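Local coordinates for salmonella plasmid virulence: SpvB (Salmonella typhimurium, PDB 6P0X), which is the N-terminal part of a Salmonella virulence toxin that as a whole probably ADP-ribosylates actin on arginine, using NAD(+), and so prevents filament assembly, at residues L81-S86 against T111-R116; F104-T109 against N130-D135; G144-L149 against A223-W228. One frame throughout, in Å; residues are numbered along the deposited sequence.

In the fold
The three contacts grade from polar surface to apolar interior. Interactions 1 and 2 share strand 107-115: its far end pairs with strand 81-83, whereas its start is held to the loop 130-135, the two centres lying about 20 Å apart. Interaction 1 is partly buried and combines backbone pairing with one buried tyrosine and two water bridges. Interaction 2, a surface contact, consists mainly of hydrogen bonds made by amide and hydroxyl side chains, with one backbone bond. Interaction 3 is buried and has no hydrogen bond across it, only leucine packing and a CH-pi contact. The centres of interactions 2 and 3 lie about 17 Å apart, yet the two meet where F104 packs on W228.

Interaction 1 (L81-S86 against T111-R116); sequences LVQTLS and TRYQPR
T111 opens the pairing through its methyl CG2, which lies beside the amide of Q83. The next residue, R112, offers its carbonyl O to T84 N in a nearly straight bond (173° at the hydrogen), although the donor stands above the carbonyl plane; the aliphatic part of the R112 side chain meanwhile passes T84 OG1. Y113 and Q83 form a non-hydrogen-bonded pair whose side chains nevertheless run side by side in the same direction, with Q83 CG 3.5 Å from Y113 CE2. Water 2 joins their ends, lying between Q83 NE2 and Y113 OH and in the plane of the ring. At Q114 the strands exchange the two bonds of an antiparallel hydrogen-bonded pair, V82 N to Q114 O and Q114 N to V82 O, both 2.9 Å. The Q114 side chain, its CG folded over the main chain (chi1 69°), turns its amide oxygen OE1 to T84 OG1, which donates to it at 2.7 Å. P115 then packs its CD loosely against L81 CD2. Finally R116 bends at chi3, and its NH1 reaches L81 O through water 1. Strand 107-115 pairs on with strand 123-129, while L81 also bonds the backbone of F73; the Y113 ring meets F73 edge-to-face and also touches the ring of W137 in strand 135-140.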
ATOM      1  N   LEU A  81      14.494 -12.894  -5.453  1.00 23.71           N
ATOM      2  CA  LEU A  81      15.635 -11.998  -5.355  1.00 28.21           C
ATOM      3  C   LEU A  81      16.844 -12.711  -4.763  1.00 29.98           C
ATOM      4  O   LEU A  81      16.736 -13.766  -4.134  1.00 29.10           O
ATOM      5  CB  LEU A  81      15.293 -10.777  -4.500  1.00 27.31           C
ATOM      6  CG  LEU A  81      14.179  -9.862  -5.004  1.00 29.77           C
ATOM      7  CD1 LEU A  81      13.861  -8.811  -3.948  1.00 21.18           C
ATOM      8  CD2 LEU A  81      14.573  -9.216  -6.323  1.00 23.49           C
ATOM      9  N   VAL A  82      18.008 -12.106  -4.981  1.00 27.27           N
ATOM     10  CA  VAL A  82      19.265 -12.574  -4.415  1.00 30.84           C
ATOM     11  C   VAL A  82      20.149 -11.354  -4.208  1.00 31.32           C
ATOM     12  O   VAL A  82      20.054 -10.365  -4.945  1.00 32.16           O
ATOM     13  CB  VAL A  82      19.939 -13.630  -5.324  1.00 35.42           C
ATOM     14  CG1 VAL A  82      20.328 -13.018  -6.668  1.00 28.27           C
ATOM     15  CG2 VAL A  82      21.148 -14.251  -4.637  1.00 32.85           C
ATOM     16  N   GLN A  83      20.992 -11.410  -3.178  1.00 29.62           N
ATOM     17  CA  GLN A  83      21.927 -10.319  -2.940  1.00 31.98           C
ATOM     18  C   GLN A  83      22.880 -10.189  -4.119  1.00 34.50           C
ATOM     19  O   GLN A  83      23.376 -11.187  -4.649  1.00 40.65           O
ATOM     20  CB  GLN A  83      22.734 -10.553  -1.663  1.00 26.21           C
ATOM     21  CG  GLN A  83      21.930 -10.585  -0.385  1.00 43.66           C
ATOM     22  CD  GLN A  83      22.818 -10.486   0.843  1.00 45.41           C
ATOM     23  OE1 GLN A  83      23.938  -9.973   0.774  1.00 41.15           O
ATOM     24  NE2 GLN A  83      22.324 -10.977   1.974  1.00 38.27           N
ATOM     25  N   THR A  84      23.144  -8.952  -4.525  1.00 31.75           N
ATOM     26  CA  THR A  84      24.132  -8.726  -5.566  1.00 31.79           C
ATOM     27  C   THR A  84      25.506  -9.115  -5.043  1.00 37.93           C
ATOM     28  O   THR A  84      25.887  -8.735  -3.930  1.00 32.97           O
ATOM     29  CB  THR A  84      24.118  -7.263  -6.008  1.00 31.04           C
ATOM     30  OG1 THR A  84      22.849  -6.956  -6.603  1.00 29.74           O
ATOM     31  CG2 THR A  84      25.231  -6.998  -7.024  1.00 31.97           C
ATOM     32  N   LEU A  85      26.232  -9.906  -5.831  1.00 32.96           N
ATOM     33  CA  LEU A  85      27.549 -10.383  -5.432  1.00 34.80           C
ATOM     34  C   LEU A  85      28.453  -9.218  -5.049  1.00 42.04           C
ATOM     35  O   LEU A  85      28.650  -8.286  -5.832  1.00 42.85           O
ATOM     36  CB  LEU A  85      28.173 -11.206  -6.558  1.00 36.99           C
ATOM     37  CG  LEU A  85      29.423 -11.980  -6.144  1.00 49.92           C
ATOM     38  CD1 LEU A  85      29.105 -12.895  -4.972  1.00 39.93           C
ATOM     39  CD2 LEU A  85      29.998 -12.773  -7.311  1.00 41.56           C
ATOM     40  N   SER A  86      28.984  -9.266  -3.832  1.00 41.85           N
ATOM     41  CA  SER A  86      29.885  -8.235  -3.335  1.00 38.18           C
ATOM     42  C   SER A  86      31.268  -8.385  -3.958  1.00 39.78           C
ATOM     43  O   SER A  86      31.830  -9.485  -3.976  1.00 51.54           O
ATOM     44  CB  SER A  86      29.983  -8.309  -1.812  1.00 38.83           C
ATOM     45  OG  SER A  86      30.807  -7.276  -1.303  1.00 44.17           O
ATOM     46  N   THR A 111      21.804  -3.063   1.460  1.00 23.50           N
ATOM     47  CA  THR A 111      22.131  -4.266   0.705  1.00 23.83           C
ATOM     48  C   THR A 111      21.368  -4.246  -0.611  1.00 23.57           C
ATOM     49  O   THR A 111      20.136  -4.174  -0.612  1.00 35.49           O
ATOM     50  CB  THR A 111      21.777  -5.525   1.502  1.00 23.17           C
ATOM     51  OG1 THR A 111      22.355  -5.446   2.812  1.00 30.03           O
ATOM     52  CG2 THR A 111      22.294  -6.770   0.794  1.00 25.64           C
ATOM     53  N   ARG A 112      22.090  -4.320  -1.722  1.00 27.69           N
ATOM     54  CA  ARG A 112      21.447  -4.357  -3.026  1.00 29.96           C
ATOM     55  C   ARG A 112      20.938  -5.762  -3.326  1.00 28.49           C
ATOM     56  O   ARG A 112      21.639  -6.754  -3.103  1.00 29.24           O
ATOM     57  CB  ARG A 112      22.421  -3.924  -4.120  1.00 26.63           C
ATOM     58  CG  ARG A 112      21.865  -4.124  -5.521  1.00 28.49           C
ATOM     59  CD  ARG A 112      22.631  -3.345  -6.570  1.00 28.96           C
ATOM     60  NE  ARG A 112      21.973  -3.446  -7.868  1.00 34.80           N
ATOM     61  CZ  ARG A 112      22.544  -3.143  -9.029  1.00 38.32           C
ATOM     62  NH1 ARG A 112      23.804  -2.723  -9.069  1.00 35.87           N
ATOM     63  NH2 ARG A 112      21.852  -3.269 -10.155  1.00 36.65           N
ATOM     64  N   TYR A 113      19.716  -5.843  -3.843  1.00 23.86           N
ATOM     65  CA  TYR A 113      19.120  -7.101  -4.265  1.00 26.45           C
ATOM     66  C   TYR A 113      18.753  -7.022  -5.739  1.00 28.53           C
ATOM     67  O   TYR A 113      18.472  -5.942  -6.267  1.00 28.22           O
ATOM     68  CB  TYR A 113      17.874  -7.449  -3.433  1.00 25.04           C
ATOM     69  CG  TYR A 113      18.190  -7.999  -2.061  1.00 24.26           C
ATOM     70  CD1 TYR A 113      18.480  -7.156  -0.994  1.00 25.58           C
ATOM     71  CD2 TYR A 113      18.205  -9.367  -1.837  1.00 21.81           C
ATOM     72  CE1 TYR A 113      18.771  -7.670   0.263  1.00 22.96           C
ATOM     73  CE2 TYR A 113      18.494  -9.889  -0.592  1.00 25.99           C
ATOM     74  CZ  TYR A 113      18.775  -9.039   0.454  1.00 24.20           C
ATOM     75  OH  TYR A 113      19.062  -9.574   1.688  1.00 28.72           O
ATOM     76  N   GLN A 114      18.745  -8.177  -6.396  1.00 26.98           N
ATOM     77  CA  GLN A 114      18.448  -8.239  -7.819  1.00 29.41           C
ATOM     78  C   GLN A 114      17.753  -9.553  -8.117  1.00 30.04           C
ATOM     79  O   GLN A 114      17.865 -10.509  -7.339  1.00 33.21           O
ATOM     80  CB  GLN A 114      19.733  -8.096  -8.648  1.00 28.29           C
ATOM     81  CG  GLN A 114      20.678  -9.280  -8.546  1.00 29.07           C
ATOM     82  CD  GLN A 114      21.983  -9.036  -9.269  1.00 37.44           C
ATOM     83  OE1 GLN A 114      22.641  -8.021  -9.043  1.00 31.19           O
ATOM     84  NE2 GLN A 114      22.369  -9.963 -10.140  1.00 33.60           N
ATOM     85  N   PRO A 115      17.039  -9.652  -9.238  1.00 30.38           N
ATOM     86  CA  PRO A 115      16.386 -10.920  -9.583  1.00 29.39           C
ATOM     87  C   PRO A 115      17.395 -12.039  -9.799  1.00 29.10           C
ATOM     88  O   PRO A 115      18.451 -11.845 -10.406  1.00 38.00           O
ATOM     89  CB  PRO A 115      15.622 -10.593 -10.872  1.00 30.70           C
ATOM     90  CG  PRO A 115      15.461  -9.114 -10.856  1.00 28.99           C
ATOM     91  CD  PRO A 115      16.664  -8.565 -10.161  1.00 28.43           C
ATOM     92  N   ARG A 116      17.064 -13.218  -9.265  1.00 29.21           N
ATOM     93  CA  ARG A 116      17.953 -14.370  -9.378  1.00 34.90           C
ATOM     94  C   ARG A 116      18.037 -14.867 -10.817  1.00 35.71           C
ATOM     95  O   ARG A 116      19.127 -15.160 -11.318  1.00 33.65           O
ATOM     96  CB  ARG A 116      17.474 -15.489  -8.453  1.00 42.30           C
ATOM     97  CG  ARG A 116      18.281 -16.768  -8.571  1.00 45.00           C
ATOM     98  CD  ARG A 116      17.749 -17.839  -7.642  1.00 52.63           C
ATOM     99  NE  ARG A 116      18.231 -17.621  -6.284  1.00 64.24           N
ATOM    100  CZ  ARG A 116      19.270 -18.253  -5.750  1.00 68.68           C
ATOM    101  NH1 ARG A 116      19.637 -17.985  -4.504  1.00 64.87           N
ATOM    102  NH2 ARG A 116      19.946 -19.143  -6.463  1.00 70.59           N
TER
HETATM  103  O   HOH W   1      17.467 -16.252  -3.449  1.00 39.16           O
HETATM  104  O   HOH W   2      19.624 -12.018   1.931  1.00 47.00           O

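Interaction 2 (F104-T109 against N130-D135); sequences FPQSYT and NSNGDD
Q106 and N130 reach across the contact by different torsions. In Q106 a chi1 of 74° tucks CG over its own backbone and the chain then extends, carrying the amide into the loop; in N130, CG points away from the carbonyl carbon (chi1 -73°), which sets its amide between S107 and T109. Q106 OE1 accepts from two successive backbone groups, S131 N at 2.8 Å, in the carbonyl plane, and N132 N at 3.1 Å, tilted from it. Its NE2 donates to N132 OD1 at 2.9 Å; the two amides stand almost perpendicular, and NE2 approaches from above the N132 carbonyl plane. From the opposite face D134 N reaches the same oxygen, closing an Asx turn. N130 is gripped from three points: its N donates to S107 O, its ND2 to S107 OG at 2.7 Å in an almost straight bond, and its OD1 accepts from T109 OG1 on a lone pair, at 2.7 Å. Water 3 bridges N130 ND2 and T109 OG1. With both ends of the Q106 and N130 amides engaged, neither could flip without losing bonds. The bonds across the contact all join uncharged groups, holding the 130-135 turn against the start of strand 107-115.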
ATOM      1  N   PHE A 104      20.909  11.553   7.855  1.00 36.61           N
ATOM      2  CA  PHE A 104      20.007  10.829   8.732  1.00 36.84           C
ATOM      3  C   PHE A 104      20.493  10.854  10.172  1.00 39.11           C
ATOM      4  O   PHE A 104      21.689  11.007  10.440  1.00 39.29           O
ATOM      5  CB  PHE A 104      19.862   9.372   8.276  1.00 31.85           C
ATOM      6  CG  PHE A 104      19.476   9.215   6.834  1.00 34.28           C
ATOM      7  CD1 PHE A 104      18.280   9.735   6.364  1.00 37.93           C
ATOM      8  CD2 PHE A 104      20.275   8.489   5.964  1.00 29.57           C
ATOM      9  CE1 PHE A 104      17.914   9.580   5.039  1.00 40.03           C
ATOM     10  CE2 PHE A 104      19.909   8.322   4.641  1.00 31.04           C
ATOM     11  CZ  PHE A 104      18.728   8.869   4.177  1.00 29.12           C
ATOM     12  N   PRO A 105      19.573  10.722  11.132  1.00 36.46           N
ATOM     13  CA  PRO A 105      19.991  10.580  12.538  1.00 34.94           C
ATOM     14  C   PRO A 105      20.809   9.327  12.789  1.00 42.20           C
ATOM     15  O   PRO A 105      21.629   9.303  13.716  1.00 36.65           O
ATOM     16  CB  PRO A 105      18.668  10.534  13.317  1.00 33.52           C
ATOM     17  CG  PRO A 105      17.574  10.737  12.337  1.00 35.93           C
ATOM     18  CD  PRO A 105      18.125  10.939  10.971  1.00 32.25           C
ATOM     19  N   GLN A 106      20.585   8.271  12.010  1.00 31.28           N
ATOM     20  CA  GLN A 106      21.298   7.014  12.163  1.00 30.73           C
ATOM     21  C   GLN A 106      21.836   6.577  10.808  1.00 30.13           C
ATOM     22  O   GLN A 106      21.315   6.957   9.758  1.00 32.19           O
ATOM     23  CB  GLN A 106      20.391   5.912  12.742  1.00 29.20           C
ATOM     24  CG  GLN A 106      19.376   5.377  11.735  1.00 27.30           C
ATOM     25  CD  GLN A 106      18.527   4.235  12.270  1.00 26.00           C
ATOM     26  OE1 GLN A 106      19.016   3.356  12.977  1.00 29.18           O
ATOM     27  NE2 GLN A 106      17.247   4.241  11.921  1.00 25.40           N
ATOM     28  N   SER A 107      22.892   5.776  10.839  1.00 30.54           N
ATOM     29  CA  SER A 107      23.401   5.190   9.610  1.00 30.10           C
ATOM     30  C   SER A 107      22.635   3.909   9.284  1.00 31.35           C
ATOM     31  O   SER A 107      21.947   3.330  10.129  1.00 29.77           O
ATOM     32  CB  SER A 107      24.900   4.911   9.719  1.00 31.75           C
ATOM     33  OG  SER A 107      25.157   3.883  10.658  1.00 36.30           O
ATOM     34  N   TYR A 108      22.751   3.479   8.029  1.00 27.53           N
ATOM     35  CA  TYR A 108      21.994   2.351   7.508  1.00 25.86           C
ATOM     36  C   TYR A 108      22.924   1.359   6.826  1.00 28.82           C
ATOM     37  O   TYR A 108      23.823   1.748   6.078  1.00 29.21           O
ATOM     38  CB  TYR A 108      20.926   2.814   6.504  1.00 26.11           C
ATOM     39  CG  TYR A 108      19.748   3.511   7.140  1.00 24.54           C
ATOM     40  CD1 TYR A 108      19.779   4.876   7.393  1.00 25.70           C
ATOM     41  CD2 TYR A 108      18.605   2.806   7.486  1.00 23.24           C
ATOM     42  CE1 TYR A 108      18.705   5.520   7.976  1.00 30.49           C
ATOM     43  CE2 TYR A 108      17.525   3.440   8.074  1.00 23.13           C
ATOM     44  CZ  TYR A 108      17.580   4.797   8.316  1.00 29.28           C
ATOM     45  OH  TYR A 108      16.510   5.435   8.900  1.00 30.47           O
ATOM     46  N   THR A 109      22.706   0.076   7.101  1.00 31.84           N
ATOM     47  CA  THR A 109      23.286  -0.986   6.292  1.00 29.51           C
ATOM     48  C   THR A 109      22.393  -1.184   5.074  1.00 30.40           C
ATOM     49  O   THR A 109      21.198  -1.478   5.214  1.00 26.57           O
ATOM     50  CB  THR A 109      23.410  -2.280   7.094  1.00 30.20           C
ATOM     51  OG1 THR A 109      24.303  -2.079   8.197  1.00 27.98           O
ATOM     52  CG2 THR A 109      23.940  -3.403   6.214  1.00 28.04           C
ATOM     53  N   ASN A 130      21.090   1.067  11.540  1.00 28.48           N
ATOM     54  CA  ASN A 130      22.131   0.545  12.418  1.00 27.35           C
ATOM     55  C   ASN A 130      21.862   0.835  13.890  1.00 30.53           C
ATOM     56  O   ASN A 130      22.500   0.222  14.753  1.00 35.07           O
ATOM     57  CB  ASN A 130      23.494   1.114  12.012  1.00 28.84           C
ATOM     58  CG  ASN A 130      24.021   0.505  10.719  1.00 33.05           C
ATOM     59  OD1 ASN A 130      23.752  -0.657  10.410  1.00 28.19           O
ATOM     60  ND2 ASN A 130      24.777   1.292   9.958  1.00 30.65           N
ATOM     61  N   SER A 131      20.939   1.745  14.205  1.00 27.78           N
ATOM     62  CA  SER A 131      20.701   2.132  15.589  1.00 32.65           C
ATOM     63  C   SER A 131      19.392   1.610  16.162  1.00 41.00           C
ATOM     64  O   SER A 131      19.330   1.333  17.362  1.00 43.09           O
ATOM     65  CB  SER A 131      20.727   3.660  15.726  1.00 31.02           C
ATOM     66  OG  SER A 131      20.642   4.054  17.084  1.00 34.65           O
ATOM     67  N   ASN A 132      18.346   1.455  15.347  1.00 37.02           N
ATOM     68  CA  ASN A 132      17.079   0.948  15.846  1.00 36.13           C
ATOM     69  C   ASN A 132      16.548  -0.231  15.044  1.00 36.93           C
ATOM     70  O   ASN A 132      15.490  -0.765  15.387  1.00 39.31           O
ATOM     71  CB  ASN A 132      16.022   2.069  15.897  1.00 36.36           C
ATOM     72  CG  ASN A 132      15.716   2.675  14.531  1.00 43.76           C
ATOM     73  OD1 ASN A 132      16.008   2.092  13.488  1.00 42.98           O
ATOM     74  ND2 ASN A 132      15.113   3.859  14.541  1.00 40.33           N
ATOM     75  N   GLY A 133      17.239  -0.642  13.983  1.00 32.83           N
ATOM     76  CA  GLY A 133      16.824  -1.780  13.196  1.00 30.88           C
ATOM     77  C   GLY A 133      15.666  -1.540  12.254  1.00 29.22           C
ATOM     78  O   GLY A 133      15.250  -2.484  11.570  1.00 32.61           O
ATOM     79  N   ASP A 134      15.129  -0.324  12.196  1.00 29.62           N
ATOM     80  CA  ASP A 134      14.026  -0.044  11.284  0.57 31.91           C
ATOM     81  C   ASP A 134      14.459  -0.307   9.848  1.00 33.64           C
ATOM     82  O   ASP A 134      15.465   0.235   9.376  1.00 27.90           O
ATOM     83  CB  ASP A 134      13.542   1.396  11.452  0.57 35.49           C
ATOM     84  CG  ASP A 134      12.752   1.601  12.738  0.57 39.40           C
ATOM     85  OD1 ASP A 134      12.797   0.719  13.622  0.57 40.48           O
ATOM     86  OD2 ASP A 134      12.078   2.645  12.861  0.57 41.53           O
ATOM     87  N   ASP A 135      13.699  -1.156   9.155  1.00 27.82           N
ATOM     88  CA  ASP A 135      14.060  -1.641   7.831  1.00 32.21           C
ATOM     89  C   ASP A 135      12.991  -1.288   6.802  1.00 35.38           C
ATOM     90  O   ASP A 135      11.793  -1.295   7.105  1.00 35.67           O
ATOM     91  CB  ASP A 135      14.292  -3.163   7.857  1.00 35.26           C
ATOM     92  CG  ASP A 135      13.040  -3.948   8.226  1.00 40.53           C
ATOM     93  OD1 ASP A 135      12.268  -3.494   9.096  1.00 42.02           O
ATOM     94  OD2 ASP A 135      12.834  -5.036   7.650  1.00 41.48           O
TER
HETATM   95  O   HOH W   3      26.425  -0.312   8.134  1.00 43.36           O

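Interaction 3 (G144-L149 against A223-W228); sequences GILHLL and ADLYLW
L148 is the side chain on which most of the contact turns, meeting L225 and L227 through aliphatic atoms and W228 through its ring. L225 places its CD1 in the angle between two leucines that project from the same side of strand 146-149, 3.7 Å from L148 CG and equally 3.7 Å from L146 CD2. Beside it, L148 CD1 touches L227 CB at 3.8 Å, the two side chains running antiparallel alongside one another. The second kind of interaction is aromatic. A chi1 of -75° swings the W228 indole back toward the strand, and L148 CD1 sits over the centre of its six-membered ring, 4.2 Å from the centroid and only 8° off the normal. This is a CH-pi contact over the face; L148 CD2 lies farther out, near W228 CH2. Polar bonding across the two segments is absent, but within the loop W228 N donates to L225 O, and this turn of chain presents L225, L227 and W228 to L148. The E173 carboxylate accepts from Y226 N and L227 N, tying the loop to strand 165-175 as well. The arrangement is that of a hydrophobic core, in which a loop between strands 215-218 and 237-244 closes over one face of an antiparallel sheet.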
ATOM      1  N   GLY A 144      13.020   5.613 -14.005  1.00 38.42           N
ATOM      2  CA  GLY A 144      13.623   6.717 -13.288  1.00 42.82           C
ATOM      3  C   GLY A 144      12.862   7.189 -12.070  1.00 46.12           C
ATOM      4  O   GLY A 144      13.254   8.194 -11.468  1.00 48.91           O
ATOM      5  N   ILE A 145      11.791   6.510 -11.692  1.00 42.43           N
ATOM      6  CA  ILE A 145      11.010   6.886 -10.520  1.00 36.62           C
ATOM      7  C   ILE A 145      11.615   6.222  -9.292  1.00 38.34           C
ATOM      8  O   ILE A 145      12.024   5.054  -9.335  1.00 33.04           O
ATOM      9  CB  ILE A 145       9.531   6.500 -10.702  1.00 35.78           C
ATOM     10  CG1 ILE A 145       8.967   7.161 -11.959  1.00 41.05           C
ATOM     11  CG2 ILE A 145       8.717   6.907  -9.486  1.00 37.38           C
ATOM     12  CD1 ILE A 145       7.745   6.470 -12.508  1.00 49.01           C
ATOM     13  N   LEU A 146      11.681   6.967  -8.193  1.00 40.36           N
ATOM     14  CA  LEU A 146      12.271   6.483  -6.953  1.00 34.54           C
ATOM     15  C   LEU A 146      11.161   6.218  -5.944  1.00 33.48           C
ATOM     16  O   LEU A 146      10.331   7.098  -5.682  1.00 37.08           O
ATOM     17  CB  LEU A 146      13.276   7.500  -6.406  1.00 32.29           C
ATOM     18  CG  LEU A 146      14.145   7.065  -5.226  1.00 42.66           C
ATOM     19  CD1 LEU A 146      15.057   5.923  -5.645  1.00 35.92           C
ATOM     20  CD2 LEU A 146      14.957   8.237  -4.698  1.00 33.73           C
ATOM     21  N   HIS A 147      11.156   5.014  -5.372  1.00 27.46           N
ATOM     22  CA  HIS A 147      10.096   4.548  -4.486  1.00 30.02           C
ATOM     23  C   HIS A 147      10.683   4.164  -3.137  1.00 31.69           C
ATOM     24  O   HIS A 147      11.659   3.408  -3.071  1.00 33.47           O
ATOM     25  CB  HIS A 147       9.367   3.322  -5.056  1.00 25.61           C
ATOM     26  CG  HIS A 147       8.841   3.502  -6.445  1.00 30.50           C
ATOM     27  ND1 HIS A 147       7.576   3.981  -6.708  1.00 29.21           N
ATOM     28  CD2 HIS A 147       9.400   3.233  -7.650  1.00 32.64           C
ATOM     29  CE1 HIS A 147       7.383   4.012  -8.016  1.00 32.29           C
ATOM     30  NE2 HIS A 147       8.475   3.566  -8.610  1.00 31.52           N
ATOM     31  N   LEU A 148      10.076   4.670  -2.072  1.00 25.47           N
ATOM     32  CA  LEU A 148      10.259   4.143  -0.729  1.00 24.85           C
ATOM     33  C   LEU A 148       9.086   3.222  -0.424  1.00 28.56           C
ATOM     34  O   LEU A 148       7.920   3.641  -0.529  1.00 31.05           O
ATOM     35  CB  LEU A 148      10.339   5.265   0.304  1.00 28.57           C
ATOM     36  CG  LEU A 148      11.723   5.851   0.571  1.00 35.27           C
ATOM     37  CD1 LEU A 148      11.616   7.049   1.497  1.00 31.53           C
ATOM     38  CD2 LEU A 148      12.627   4.784   1.165  1.00 34.61           C
ATOM     39  N   LEU A 149       9.400   1.975  -0.065  1.00 22.62           N
ATOM     40  CA  LEU A 149       8.421   0.968   0.315  1.00 27.07           C
ATOM     41  C   LEU A 149       8.630   0.592   1.773  1.00 28.07           C
ATOM     42  O   LEU A 149       9.739   0.206   2.172  1.00 33.70           O
ATOM     43  CB  LEU A 149       8.533  -0.285  -0.565  1.00 20.21           C
ATOM     44  CG  LEU A 149       8.505  -0.098  -2.084  1.00 26.68           C
ATOM     45  CD1 LEU A 149       9.922  -0.008  -2.641  1.00 21.31           C
ATOM     46  CD2 LEU A 149       7.720  -1.220  -2.759  1.00 19.59           C
ATOM     47  N   ALA A 223      12.653  17.664  -4.803  1.00 53.83           N
ATOM     48  CA  ALA A 223      13.475  16.600  -5.367  1.00 52.66           C
ATOM     49  C   ALA A 223      13.593  15.409  -4.424  1.00 49.23           C
ATOM     50  O   ALA A 223      13.606  14.259  -4.877  1.00 53.86           O
ATOM     51  CB  ALA A 223      14.862  17.139  -5.717  1.00 48.91           C
ATOM     52  N   ASP A 224      13.670  15.656  -3.119  1.00 44.13           N
ATOM     53  CA  ASP A 224      13.884  14.596  -2.144  1.00 46.59           C
ATOM     54  C   ASP A 224      12.561  13.975  -1.718  1.00 48.77           C
ATOM     55  O   ASP A 224      11.543  14.664  -1.605  1.00 53.21           O
ATOM     56  CB  ASP A 224      14.608  15.134  -0.909  1.00 56.49           C
ATOM     57  CG  ASP A 224      15.943  15.772  -1.241  1.00 64.85           C
ATOM     58  OD1 ASP A 224      16.697  15.203  -2.058  1.00 69.41           O
ATOM     59  OD2 ASP A 224      16.238  16.845  -0.676  1.00 67.18           O
ATOM     60  N   LEU A 225      12.586  12.668  -1.474  1.00 44.57           N
ATOM     61  CA  LEU A 225      11.421  11.998  -0.914  1.00 50.60           C
ATOM     62  C   LEU A 225      11.113  12.580   0.459  1.00 47.10           C
ATOM     63  O   LEU A 225      12.005  12.705   1.304  1.00 47.37           O
ATOM     64  CB  LEU A 225      11.671  10.492  -0.811  1.00 41.64           C
ATOM     65  CG  LEU A 225      11.750   9.691  -2.113  1.00 41.80           C
ATOM     66  CD1 LEU A 225      12.566   8.431  -1.904  1.00 37.61           C
ATOM     67  CD2 LEU A 225      10.353   9.337  -2.598  1.00 39.06           C
ATOM     68  N   TYR A 226       9.845  12.942   0.677  1.00 37.31           N
ATOM     69  CA  TYR A 226       9.457  13.534   1.955  1.00 37.49           C
ATOM     70  C   TYR A 226       9.742  12.591   3.116  1.00 36.29           C
ATOM     71  O   TYR A 226      10.135  13.033   4.203  1.00 37.55           O
ATOM     72  CB  TYR A 226       7.975  13.910   1.944  1.00 37.49           C
ATOM     73  CG  TYR A 226       7.546  14.825   0.819  1.00 41.99           C
ATOM     74  CD1 TYR A 226       8.138  16.072   0.640  1.00 43.12           C
ATOM     75  CD2 TYR A 226       6.524  14.455  -0.044  1.00 37.73           C
ATOM     76  CE1 TYR A 226       7.735  16.915  -0.384  1.00 43.56           C
ATOM     77  CE2 TYR A 226       6.111  15.290  -1.066  1.00 42.67           C
ATOM     78  CZ  TYR A 226       6.719  16.516  -1.234  1.00 49.68           C
ATOM     79  OH  TYR A 226       6.306  17.342  -2.254  1.00 52.24           O
ATOM     80  N   LEU A 227       9.558  11.289   2.907  1.00 34.60           N
ATOM     81  CA  LEU A 227       9.680  10.337   4.003  1.00 39.24           C
ATOM     82  C   LEU A 227      11.120  10.131   4.451  1.00 42.35           C
ATOM     83  O   LEU A 227      11.341   9.442   5.453  1.00 39.54           O
ATOM     84  CB  LEU A 227       9.055   8.999   3.602  1.00 39.94           C
ATOM     85  CG  LEU A 227       7.539   9.043   3.401  1.00 38.38           C
ATOM     86  CD1 LEU A 227       7.012   7.700   2.923  1.00 35.77           C
ATOM     87  CD2 LEU A 227       6.836   9.481   4.679  1.00 38.89           C
ATOM     88  N   TRP A 228      12.098  10.703   3.741  1.00 43.30           N
ATOM     89  CA  TRP A 228      13.456  10.748   4.274  1.00 50.51           C
ATOM     90  C   TRP A 228      13.502  11.552   5.568  1.00 62.00           C
ATOM     91  O   TRP A 228      14.216  11.192   6.511  1.00 61.23           O
ATOM     92  CB  TRP A 228      14.418  11.370   3.257  1.00 47.17           C
ATOM     93  CG  TRP A 228      14.822  10.517   2.079  1.00 40.47           C
ATOM     94  CD1 TRP A 228      14.851  10.906   0.771  1.00 40.78           C
ATOM     95  CD2 TRP A 228      15.288   9.158   2.101  1.00 38.07           C
ATOM     96  NE1 TRP A 228      15.289   9.877  -0.022  1.00 39.34           N
ATOM     97  CE2 TRP A 228      15.564   8.793   0.767  1.00 37.79           C
ATOM     98  CE3 TRP A 228      15.488   8.214   3.114  1.00 36.14           C
ATOM     99  CZ2 TRP A 228      16.032   7.526   0.419  1.00 36.02           C
ATOM    100  CZ3 TRP A 228      15.955   6.956   2.766  1.00 35.47           C
ATOM    101  CH2 TRP A 228      16.223   6.626   1.430  1.00 31.70           C
TER